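Local coordinates for protein alpha-L-rhamnosidase (Klebsiella oxytoca, PDB 4XHC) that probably hydrolyses terminal alpha-L-rhamnose residues from rhamnosides as a family GH78 glycoside hydrolase, and is captured here with alpha-L-rhamnopyranose bound, at residues 372-377 and 433-438; 305-310 and 376-381; 105-110 and 192-197. All blocks are in the same frame, centred on the assembly; numbering follows the deposited sequence.

Contact 1: residues 372-377 and 433-438; sequences QGVLIY and QIWLVL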
loop_
_atom_site.group_PDB
_atom_site.type_symbol
_atom_site.label_atom_id
_atom_site.label_comp_id
_atom_site.label_asym_id
_atom_site.label_seq_id
_atom_site.Cartn_x
_atom_site.Cartn_y
_atom_site.Cartn_z
ATOM N N GLN A 372 -26.797 -3.775 39.114
ATOM C CA GLN A 372 -27.222 -3.356 40.441
ATOM C C GLN A 372 -26.006 -3.215 41.356
ATOM O O GLN A 372 -25.901 -2.250 42.120
ATOM C CB GLN A 372 -28.211 -4.371 41.022
ATOM C CG GLN A 372 -28.792 -4.006 42.389
ATOM C CD GLN A 372 -29.938 -3.011 42.334
ATOM O OE1 GLN A 372 -30.452 -2.688 41.270
ATOM N NE2 GLN A 372 -30.379 -2.563 43.499
ATOM N N GLY A 373 -25.097 -4.182 41.286
ATOM C CA GLY A 373 -23.885 -4.164 42.089
ATOM C C GLY A 373 -22.955 -3.023 41.716
ATOM O O GLY A 373 -22.325 -2.415 42.575
ATOM N N VAL A 374 -22.858 -2.718 40.432
ATOM C CA VAL A 374 -21.989 -1.631 40.010
ATOM C C VAL A 374 -22.533 -0.300 40.525
ATOM O O VAL A 374 -21.776 0.560 40.963
ATOM C CB VAL A 374 -21.800 -1.618 38.480
ATOM C CG1 VAL A 374 -21.125 -0.331 38.021
ATOM C CG2 VAL A 374 -20.975 -2.825 38.047
ATOM N N LEU A 375 -23.846 -0.146 40.489
ATOM C CA LEU A 375 -24.481 1.062 40.982
ATOM C C LEU A 375 -24.186 1.269 42.464
ATOM O O LEU A 375 -23.802 2.358 42.883
ATOM C CB LEU A 375 -25.996 0.991 40.750
ATOM C CG LEU A 375 -26.815 2.171 41.270
ATOM C CD1 LEU A 375 -26.294 3.476 40.688
ATOM C CD2 LEU A 375 -28.280 1.969 40.931
ATOM N N ILE A 376 -24.373 0.216 43.250
ATOM C CA ILE A 376 -24.146 0.279 44.695
ATOM C C ILE A 376 -22.669 0.523 45.016
ATOM O O ILE A 376 -22.341 1.253 45.944
ATOM C CB ILE A 376 -24.621 -1.016 45.384
ATOM C CG1 ILE A 376 -26.143 -1.132 45.283
ATOM C CG2 ILE A 376 -24.185 -1.045 46.845
ATOM C CD1 ILE A 376 -26.681 -2.498 45.645
ATOM N N TYR A 377 -21.788 -0.100 44.243
ATOM C CA TYR A 377 -20.346 0.079 44.404
ATOM C C TYR A 377 -19.940 1.533 44.175
ATOM O O TYR A 377 -19.164 2.098 44.951
ATOM C CB TYR A 377 -19.591 -0.836 43.422
ATOM C CG TYR A 377 -18.087 -0.794 43.559
ATOM C CD1 TYR A 377 -17.337 0.114 42.832
ATOM C CD2 TYR A 377 -17.417 -1.670 44.412
ATOM C CE1 TYR A 377 -15.961 0.162 42.960
ATOM C CE2 TYR A 377 -16.045 -1.634 44.542
ATOM C CZ TYR A 377 -15.323 -0.715 43.813
ATOM O OH TYR A 377 -13.958 -0.654 43.925
ATOM N N GLN A 433 -22.549 -12.550 41.123
ATOM C CA GLN A 433 -22.043 -12.819 42.476
ATOM C C GLN A 433 -20.871 -11.902 42.795
ATOM O O GLN A 433 -20.778 -11.340 43.879
ATOM C CB GLN A 433 -21.575 -14.266 42.625
ATOM C CG GLN A 433 -22.449 -15.307 41.948
ATOM C CD GLN A 433 -23.923 -15.109 42.221
ATOM O OE1 GLN A 433 -24.313 -14.804 43.345
ATOM N NE2 GLN A 433 -24.749 -15.294 41.199
ATOM N N ILE A 434 -19.977 -11.759 41.830
ATOM C CA ILE A 434 -18.764 -10.968 42.006
ATOM C C ILE A 434 -19.123 -9.524 42.335
ATOM O O ILE A 434 -18.593 -8.955 43.290
ATOM C CB ILE A 434 -17.883 -11.029 40.731
ATOM C CG1 ILE A 434 -17.295 -12.433 40.558
ATOM C CG2 ILE A 434 -16.757 -10.011 40.789
ATOM C CD1 ILE A 434 -16.763 -12.714 39.170
ATOM N N TRP A 435 -20.031 -8.947 41.549
ATOM C CA TRP A 435 -20.350 -7.530 41.684
ATOM C C TRP A 435 -21.183 -7.225 42.912
ATOM O O TRP A 435 -20.988 -6.191 43.543
ATOM C CB TRP A 435 -21.019 -6.978 40.420
ATOM C CG TRP A 435 -20.021 -6.474 39.457
ATOM C CD1 TRP A 435 -19.664 -7.034 38.258
ATOM C CD2 TRP A 435 -19.192 -5.326 39.624
ATOM N NE1 TRP A 435 -18.676 -6.288 37.664
ATOM C CE2 TRP A 435 -18.365 -5.235 38.482
ATOM C CE3 TRP A 435 -19.057 -4.367 40.632
ATOM C CZ2 TRP A 435 -17.421 -4.212 38.319
ATOM C CZ3 TRP A 435 -18.114 -3.347 40.471
ATOM C CH2 TRP A 435 -17.311 -3.279 39.325
ATOM N N LEU A 436 -22.099 -8.112 43.272
ATOM C CA LEU A 436 -22.897 -7.884 44.480
ATOM C C LEU A 436 -22.112 -8.161 45.767
ATOM O O LEU A 436 -22.478 -7.664 46.829
ATOM C CB LEU A 436 -24.204 -8.675 44.431
ATOM C CG LEU A 436 -25.215 -8.101 43.428
ATOM C CD1 LEU A 436 -26.340 -9.086 43.152
ATOM C CD2 LEU A 436 -25.787 -6.767 43.897
ATOM N N VAL A 437 -21.037 -8.935 45.677
ATOM C CA VAL A 437 -20.105 -9.059 46.794
ATOM C C VAL A 437 -19.226 -7.803 46.917
ATOM O O VAL A 437 -18.942 -7.347 48.019
ATOM C CB VAL A 437 -19.248 -10.344 46.687
ATOM C CG1 VAL A 437 -18.077 -10.335 47.672
ATOM C CG2 VAL A 437 -20.119 -11.561 46.928
ATOM N N LEU A 438 -18.789 -7.246 45.793
ATOM C CA LEU A 438 -17.993 -6.028 45.833
ATOM C C LEU A 438 -18.819 -4.852 46.337
ATOM O O LEU A 438 -18.293 -3.935 46.964
ATOM C CB LEU A 438 -17.414 -5.722 44.447
ATOM C CG LEU A 438 -16.287 -6.645 43.971
ATOM C CD1 LEU A 438 -15.954 -6.344 42.523
ATOM C CD2 LEU A 438 -15.045 -6.494 44.837
#

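Contact 2: residues 305-310 and 376-381; sequences SLFFVD and IYCLQR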
loop_
_atom_site.group_PDB
_atom_site.type_symbol
_atom_site.label_atom_id
_atom_site.label_comp_id
_atom_site.label_asym_id
_atom_site.label_seq_id
_atom_site.Cartn_x
_atom_site.Cartn_y
_atom_site.Cartn_z
ATOM N N SER A 305 -20.029 4.759 32.583
ATOM C CA SER A 305 -20.389 6.089 33.072
ATOM C C SER A 305 -20.173 6.196 34.582
ATOM O O SER A 305 -19.501 7.101 35.053
ATOM C CB SER A 305 -21.844 6.433 32.719
ATOM O OG SER A 305 -22.339 7.445 33.574
ATOM N N LEU A 306 -20.734 5.250 35.326
ATOM C CA LEU A 306 -20.567 5.223 36.777
ATOM C C LEU A 306 -19.110 5.085 37.217
ATOM O O LEU A 306 -18.753 5.541 38.297
ATOM C CB LEU A 306 -21.377 4.086 37.390
ATOM C CG LEU A 306 -22.877 4.338 37.462
ATOM C CD1 LEU A 306 -23.639 3.027 37.575
ATOM C CD2 LEU A 306 -23.214 5.270 38.620
ATOM N N PHE A 307 -18.275 4.455 36.392
ATOM C CA PHE A 307 -16.873 4.263 36.741
ATOM C C PHE A 307 -16.094 5.570 36.756
ATOM O O PHE A 307 -15.030 5.636 37.366
ATOM C CB PHE A 307 -16.174 3.262 35.809
ATOM C CG PHE A 307 -16.600 1.823 35.997
ATOM C CD1 PHE A 307 -16.947 1.322 37.240
ATOM C CD2 PHE A 307 -16.599 0.956 34.915
ATOM C CE1 PHE A 307 -17.326 -0.002 37.388
ATOM C CE2 PHE A 307 -16.966 -0.373 35.058
ATOM C CZ PHE A 307 -17.334 -0.853 36.296
ATOM N N PHE A 308 -16.620 6.605 36.114
ATOM C CA PHE A 308 -16.035 7.930 36.255
ATOM C C PHE A 308 -15.877 8.288 37.735
ATOM O O PHE A 308 -14.862 8.865 38.144
ATOM C CB PHE A 308 -16.892 8.984 35.555
ATOM C CG PHE A 308 -16.245 10.338 35.487
ATOM C CD1 PHE A 308 -15.412 10.668 34.427
ATOM C CD2 PHE A 308 -16.455 11.278 36.489
ATOM C CE1 PHE A 308 -14.809 11.915 34.365
ATOM C CE2 PHE A 308 -15.853 12.523 36.432
ATOM C CZ PHE A 308 -15.032 12.843 35.369
ATOM N N VAL A 309 -16.869 7.925 38.542
ATOM C CA VAL A 309 -16.825 8.220 39.965
ATOM C C VAL A 309 -15.664 7.496 40.628
ATOM O O VAL A 309 -14.926 8.106 41.415
ATOM C CB VAL A 309 -18.120 7.809 40.689
ATOM C CG1 VAL A 309 -18.021 8.112 42.180
ATOM C CG2 VAL A 309 -19.322 8.513 40.078
ATOM N N ASP A 310 -15.506 6.204 40.333
ATOM C CA ASP A 310 -14.476 5.422 41.018
ATOM C C ASP A 310 -13.071 5.843 40.565
ATOM O O ASP A 310 -12.145 5.878 41.380
ATOM C CB ASP A 310 -14.695 3.910 40.859
ATOM C CG ASP A 310 -13.834 3.072 41.834
ATOM O OD1 ASP A 310 -13.741 3.388 43.047
ATOM O OD2 ASP A 310 -13.240 2.081 41.374
ATOM N N ILE A 376 -24.373 0.216 43.250
ATOM C CA ILE A 376 -24.146 0.279 44.695
ATOM C C ILE A 376 -22.669 0.523 45.016
ATOM O O ILE A 376 -22.341 1.253 45.944
ATOM C CB ILE A 376 -24.621 -1.016 45.384
ATOM C CG1 ILE A 376 -26.143 -1.132 45.283
ATOM C CG2 ILE A 376 -24.185 -1.045 46.845
ATOM C CD1 ILE A 376 -26.681 -2.498 45.645
ATOM N N TYR A 377 -21.788 -0.100 44.243
ATOM C CA TYR A 377 -20.346 0.079 44.404
ATOM C C TYR A 377 -19.940 1.533 44.175
ATOM O O TYR A 377 -19.164 2.098 44.951
ATOM C CB TYR A 377 -19.591 -0.836 43.422
ATOM C CG TYR A 377 -18.087 -0.794 43.559
ATOM C CD1 TYR A 377 -17.337 0.114 42.832
ATOM C CD2 TYR A 377 -17.417 -1.670 44.412
ATOM C CE1 TYR A 377 -15.961 0.162 42.960
ATOM C CE2 TYR A 377 -16.045 -1.634 44.542
ATOM C CZ TYR A 377 -15.323 -0.715 43.813
ATOM O OH TYR A 377 -13.958 -0.654 43.925
ATOM N N CYS A 378 -20.476 2.133 43.112
ATOM C CA CYS A 378 -20.090 3.488 42.714
ATOM C C CYS A 378 -20.813 4.573 43.527
ATOM O O CYS A 378 -20.251 5.631 43.816
ATOM C CB CYS A 378 -20.264 3.670 41.200
ATOM S SG CYS A 378 -19.059 2.722 40.207
ATOM N N LEU A 379 -22.037 4.296 43.947
ATOM C CA LEU A 379 -22.723 5.188 44.884
ATOM C C LEU A 379 -21.926 5.345 46.178
ATOM O O LEU A 379 -21.782 6.444 46.691
ATOM C CB LEU A 379 -24.116 4.668 45.193
ATOM C CG LEU A 379 -24.984 5.590 46.031
ATOM C CD1 LEU A 379 -25.135 6.947 45.373
ATOM C CD2 LEU A 379 -26.346 4.958 46.240
ATOM N N GLN A 380 -21.390 4.245 46.694
ATOM C CA GLN A 380 -20.545 4.284 47.896
ATOM C C GLN A 380 -19.371 5.257 47.750
ATOM O O GLN A 380 -19.062 5.996 48.674
ATOM C CB GLN A 380 -20.033 2.871 48.215
ATOM C CG GLN A 380 -19.146 2.733 49.452
ATOM C CD GLN A 380 -19.859 3.082 50.739
ATOM O OE1 GLN A 380 -20.367 2.206 51.433
ATOM N NE2 GLN A 380 -19.912 4.362 51.056
ATOM N N ARG A 381 -18.727 5.251 46.588
ATOM C CA ARG A 381 -17.616 6.166 46.338
ATOM C C ARG A 381 -18.110 7.590 46.142
ATOM O O ARG A 381 -17.427 8.534 46.531
ATOM C CB ARG A 381 -16.777 5.732 45.130
ATOM C CG ARG A 381 -15.696 4.713 45.454
ATOM C CD ARG A 381 -16.263 3.311 45.479
ATOM N NE ARG A 381 -15.365 2.359 46.125
ATOM C CZ ARG A 381 -15.745 1.172 46.597
ATOM N NH1 ARG A 381 -17.004 0.762 46.498
ATOM N NH2 ARG A 381 -14.860 0.384 47.179
#

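Contact 3: residues 105-110 and 192-197; sequences GYLHFL and TQIEVN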
loop_
_atom_site.group_PDB
_atom_site.type_symbol
_atom_site.label_atom_id
_atom_site.label_comp_id
_atom_site.label_asym_id
_atom_site.label_seq_id
_atom_site.Cartn_x
_atom_site.Cartn_y
_atom_site.Cartn_z
ATOM N N GLY A 105 5.192 0.386 17.428
ATOM C CA GLY A 105 6.025 1.395 16.803
ATOM C C GLY A 105 6.100 1.385 15.293
ATOM O O GLY A 105 5.205 0.899 14.610
ATOM N N TYR A 106 7.198 1.924 14.780
ATOM C CA TYR A 106 7.330 2.205 13.367
ATOM C C TYR A 106 8.448 1.370 12.768
ATOM O O TYR A 106 9.526 1.275 13.351
ATOM C CB TYR A 106 7.578 3.702 13.197
ATOM C CG TYR A 106 6.444 4.522 13.778
ATOM C CD1 TYR A 106 6.469 4.953 15.111
ATOM C CD2 TYR A 106 5.316 4.829 13.010
ATOM C CE1 TYR A 106 5.418 5.682 15.653
ATOM C CE2 TYR A 106 4.265 5.567 13.542
ATOM C CZ TYR A 106 4.320 5.990 14.859
ATOM O OH TYR A 106 3.272 6.709 15.372
ATOM N N LEU A 107 8.177 0.756 11.618
ATOM C CA LEU A 107 9.153 -0.100 10.925
ATOM C C LEU A 107 10.122 0.690 10.015
ATOM O O LEU A 107 9.704 1.579 9.269
ATOM C CB LEU A 107 8.419 -1.151 10.097
ATOM C CG LEU A 107 9.265 -2.297 9.535
ATOM C CD1 LEU A 107 9.745 -3.235 10.630
ATOM C CD2 LEU A 107 8.475 -3.085 8.499
ATOM N N HIS A 108 11.411 0.353 10.096
ATOM C CA HIS A 108 12.462 0.945 9.260
ATOM C C HIS A 108 13.247 -0.199 8.649
ATOM O O HIS A 108 13.592 -1.133 9.359
ATOM C CB HIS A 108 13.384 1.828 10.125
ATOM C CG HIS A 108 14.597 2.358 9.410
ATOM N ND1 HIS A 108 15.878 2.169 9.882
ATOM C CD2 HIS A 108 14.723 3.102 8.286
ATOM C CE1 HIS A 108 16.742 2.755 9.073
ATOM N NE2 HIS A 108 16.065 3.331 8.097
ATOM N N PHE A 109 13.507 -0.155 7.344
ATOM C CA PHE A 109 14.434 -1.116 6.718
ATOM C C PHE A 109 15.145 -0.556 5.488
ATOM O O PHE A 109 14.684 0.396 4.872
ATOM C CB PHE A 109 13.728 -2.436 6.375
ATOM C CG PHE A 109 12.670 -2.310 5.318
ATOM C CD1 PHE A 109 13.013 -2.258 3.974
ATOM C CD2 PHE A 109 11.330 -2.254 5.666
ATOM C CE1 PHE A 109 12.042 -2.135 2.998
ATOM C CE2 PHE A 109 10.354 -2.130 4.699
ATOM C CZ PHE A 109 10.706 -2.069 3.362
ATOM N N LEU A 110 16.290 -1.143 5.162
ATOM C CA LEU A 110 17.027 -0.809 3.951
ATOM C C LEU A 110 17.061 -2.037 3.074
ATOM O O LEU A 110 17.198 -3.147 3.573
ATOM C CB LEU A 110 18.478 -0.406 4.260
ATOM C CG LEU A 110 18.810 0.758 5.199
ATOM C CD1 LEU A 110 20.289 1.102 5.048
ATOM C CD2 LEU A 110 17.956 1.983 4.926
ATOM N N THR A 192 19.324 -5.303 3.974
ATOM C CA THR A 192 20.578 -5.103 4.717
ATOM C C THR A 192 20.360 -4.650 6.166
ATOM O O THR A 192 21.289 -4.707 6.967
ATOM C CB THR A 192 21.536 -4.107 4.009
ATOM O OG1 THR A 192 21.023 -2.770 4.097
ATOM C CG2 THR A 192 21.736 -4.483 2.540
ATOM N N GLN A 193 19.157 -4.196 6.510
ATOM C CA GLN A 193 18.882 -3.785 7.878
ATOM C C GLN A 193 17.398 -3.737 8.117
ATOM O O GLN A 193 16.657 -3.287 7.257
ATOM C CB GLN A 193 19.480 -2.411 8.163
ATOM C CG GLN A 193 18.930 -1.747 9.419
ATOM C CD GLN A 193 19.699 -0.497 9.809
ATOM O OE1 GLN A 193 20.440 0.091 8.998
ATOM N NE2 GLN A 193 19.524 -0.071 11.059
ATOM N N ILE A 194 16.969 -4.201 9.282
ATOM C CA ILE A 194 15.575 -4.109 9.674
ATOM C C ILE A 194 15.494 -3.784 11.157
ATOM O O ILE A 194 16.153 -4.428 11.965
ATOM C CB ILE A 194 14.822 -5.426 9.422
ATOM C CG1 ILE A 194 14.996 -5.872 7.963
ATOM C CG2 ILE A 194 13.344 -5.261 9.775
ATOM C CD1 ILE A 194 14.171 -7.079 7.562
ATOM N N GLU A 195 14.687 -2.791 11.512
ATOM C CA GLU A 195 14.486 -2.448 12.914
ATOM C C GLU A 195 13.099 -1.871 13.150
ATOM O O GLU A 195 12.433 -1.435 12.215
ATOM C CB GLU A 195 15.570 -1.478 13.405
ATOM C CG GLU A 195 15.553 -0.099 12.757
ATOM C CD GLU A 195 16.648 0.829 13.288
ATOM O OE1 GLU A 195 17.564 0.354 13.999
ATOM O OE2 GLU A 195 16.592 2.045 12.991
ATOM N N VAL A 196 12.674 -1.904 14.411
ATOM C CA VAL A 196 11.440 -1.250 14.857
ATOM C C VAL A 196 11.779 -0.113 15.813
ATOM O O VAL A 196 12.600 -0.279 16.713
ATOM C CB VAL A 196 10.442 -2.242 15.506
ATOM C CG1 VAL A 196 10.978 -2.837 16.798
ATOM C CG2 VAL A 196 9.112 -1.562 15.759
ATOM N N ASN A 197 11.177 1.048 15.572
ATOM C CA ASN A 197 11.288 2.202 16.464
ATOM C C ASN A 197 10.106 2.200 17.435
ATOM O O ASN A 197 9.007 2.616 17.078
ATOM C CB ASN A 197 11.307 3.510 15.659
ATOM C CG ASN A 197 12.626 3.761 14.956
ATOM O OD1 ASN A 197 12.784 3.468 13.773
ATOM N ND2 ASN A 197 13.579 4.321 15.686
#

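Contact 1: residues 372-377 and 433-438
The indole of Trp435 has a neighbour over each face, Val374 CG2 on one and Leu438 CD1 on the other, and Tyr377 at its edge. Val374 CG2 stands over the centre of the six-membered ring, 3.4 Å from its centroid and 10° off the normal, which makes it a CH-pi contact. Leu438 CD1, from the same helix as the indole, lies nearer the rim. At the edge the tryptophan itself becomes the probe: its CZ3 points at one face of Tyr377 and comes 4.0 Å from CG of that ring. The planes meet at 84° and the centroids are 5.7 Å apart, a T-shaped pair. The edge of the phenol ring is met in turn by backbone, with Tyr377 CD2 3.5 Å from Leu438 O. Val374 can reach the indole because its CG2 is anti to the carbonyl carbon, while CG1 is the branch anti to the backbone N. Beside these rings the helices come close at Gly373, which has no side chain to hold them apart: its CA is 4.5 Å from that of Leu436, and Leu436 CD2 lies 3.7 Å from Gly373 CA. The axes of the two segments approach to 7.8 Å and are inclined at 22°, so helices 368-389 and 430-438 run nearly parallel, consistent with neighbours in one layer of the alpha/alpha barrel expected of the six-hairpin glycosidase domain. Trp435 also meets the ring of His471 on helix 466-478, and its side chain is about 12 Å from the bound rhamnose. Gln372 turns its amide elsewhere, to Val349, Gly347 and Leu404. No hydrogen bond crosses between the two segments. Their cohesion therefore rests on dispersion and on the aromatic edge meeting an aromatic face, and on the fit of the largely buried side chains.

Contact 2: residues 305-310 and 376-381
Arg381 reaches along Val309 and Asp310 of the facing helix, and each part of its chain meets something different. Its CB lies 4.0 Å from Val309 CG1, the branch that also approaches Cys378 O. The chain then bends at CG (chi2 83°), bringing CG and CD alongside Asp310 OD1. NE continues past the same oxygen at 3.6 Å from Asp310 OD1, a long salt bridge in which the carboxylate oxygen sits well out of the guanidinium plane, so any attraction is probably of charge alone, with no N-H aimed at the oxygen. At the tip, NH1 donates to Tyr377 O one turn back, 3.0 Å away with an N-H...O angle of 166°. That bond lies close to the guanidinium plane and fixes the group over the phenol ring of Tyr377, a cation-pi contact on the face opposite the one turned to Trp435. Helices 302-319 and 368-389, whose axes here are 8.6 Å apart at 38°, belong to the six-hairpin glycosidase domain, and their inclined course in the same N-to-C sense is consistent with the helical layers of an alpha/alpha barrel. Asp310 serves both parts of the cation-pi pair: while OD1 faces the arginine, OD2 approaches the edge of the Tyr377 ring, 3.7 Å from CE1, with the carboxylate nearly perpendicular to the ring. Its firmer partner is Arg251, which forms a salt bridge with OD2 and also a cation-pi contact with Phe307. Further toward the N-terminal end of 305-310, Cys378 rests its sulfur against two neighbouring side chains. SG lies 3.9 Å from Leu306 CB and likewise 3.9 Å from Phe307 CD1, meeting the phenylalanine obliquely as a sulfur-aromatic contact. The side chain of Phe307 is about 9 Å from the bound rhamnose.

Contact 3: residues 105-110 and 192-197
Strands 106-110 and 192-197 pair antiparallel, their axes 4.7 Å apart, with Tyr106-Asn197, His108-Glu195 and Leu110-Gln193 as hydrogen-bonded pairs and Leu107-Val196 and Phe109-Ile194 as non-hydrogen-bonded ones. On the face carrying Tyr106, His108 and Leu110, the imidazole of His108 lies beside Glu195, both pointing the same way. His108 ND1 donates to Glu195 OE2 at 3.2 Å, bent to 140° at the hydrogen, and meets the oxygen from above the carboxylate plane rather than within it. Glu195 adopts the less roomy first torsion, CG between backbone N and carbonyl carbon (chi1 66°), before its chain extends alongside the ring. Farther along, Leu110 CB packs 3.5 Å from Thr192 OG1. The other face is apolar: Phe109 CB touches Ile194 CG1 at 4.0 Å, and Leu107 CD1 lies 4.2 Å from Ile194 CG2. Leu107, Ile194 and Val196 all reach Phe99 of strand 94-99, which belongs to a second antiparallel sheet, so this face packs against that second sheet, forming part of the apolar interior between the two sheets of the N-terminal domain. Strand 163-166 flanks the pair next to 106-115, and there Glu164 accepts a hydrogen bond from His108 NE2. Held between two carboxylates, the imidazole would probably favour its protonated, cationic form and link three strands through one ring.

From the N terminus, contact 3 comes first: 105-110 meets 192-197 across 81 intervening residues rich in strand, closing a loop within the N-terminal beta domain. The chain then enters the helical domain, where contact 2 brings 376-381 of helix 368-389 back against 305-310. Contact 1 opens on that same helix, at 372-377, before contact 2 has closed, and closes at 433-438, so the loops of contacts 1 and 2 cross rather than nest; the two share Ile376 and Tyr377. Helix 368-389 is thus the middle member of three, and its partners also touch directly, Trp435 CH2 lying 3.8 Å from Phe307 CE1. Contact 3 stands apart, its nearest atoms about 27 Å from contact 2.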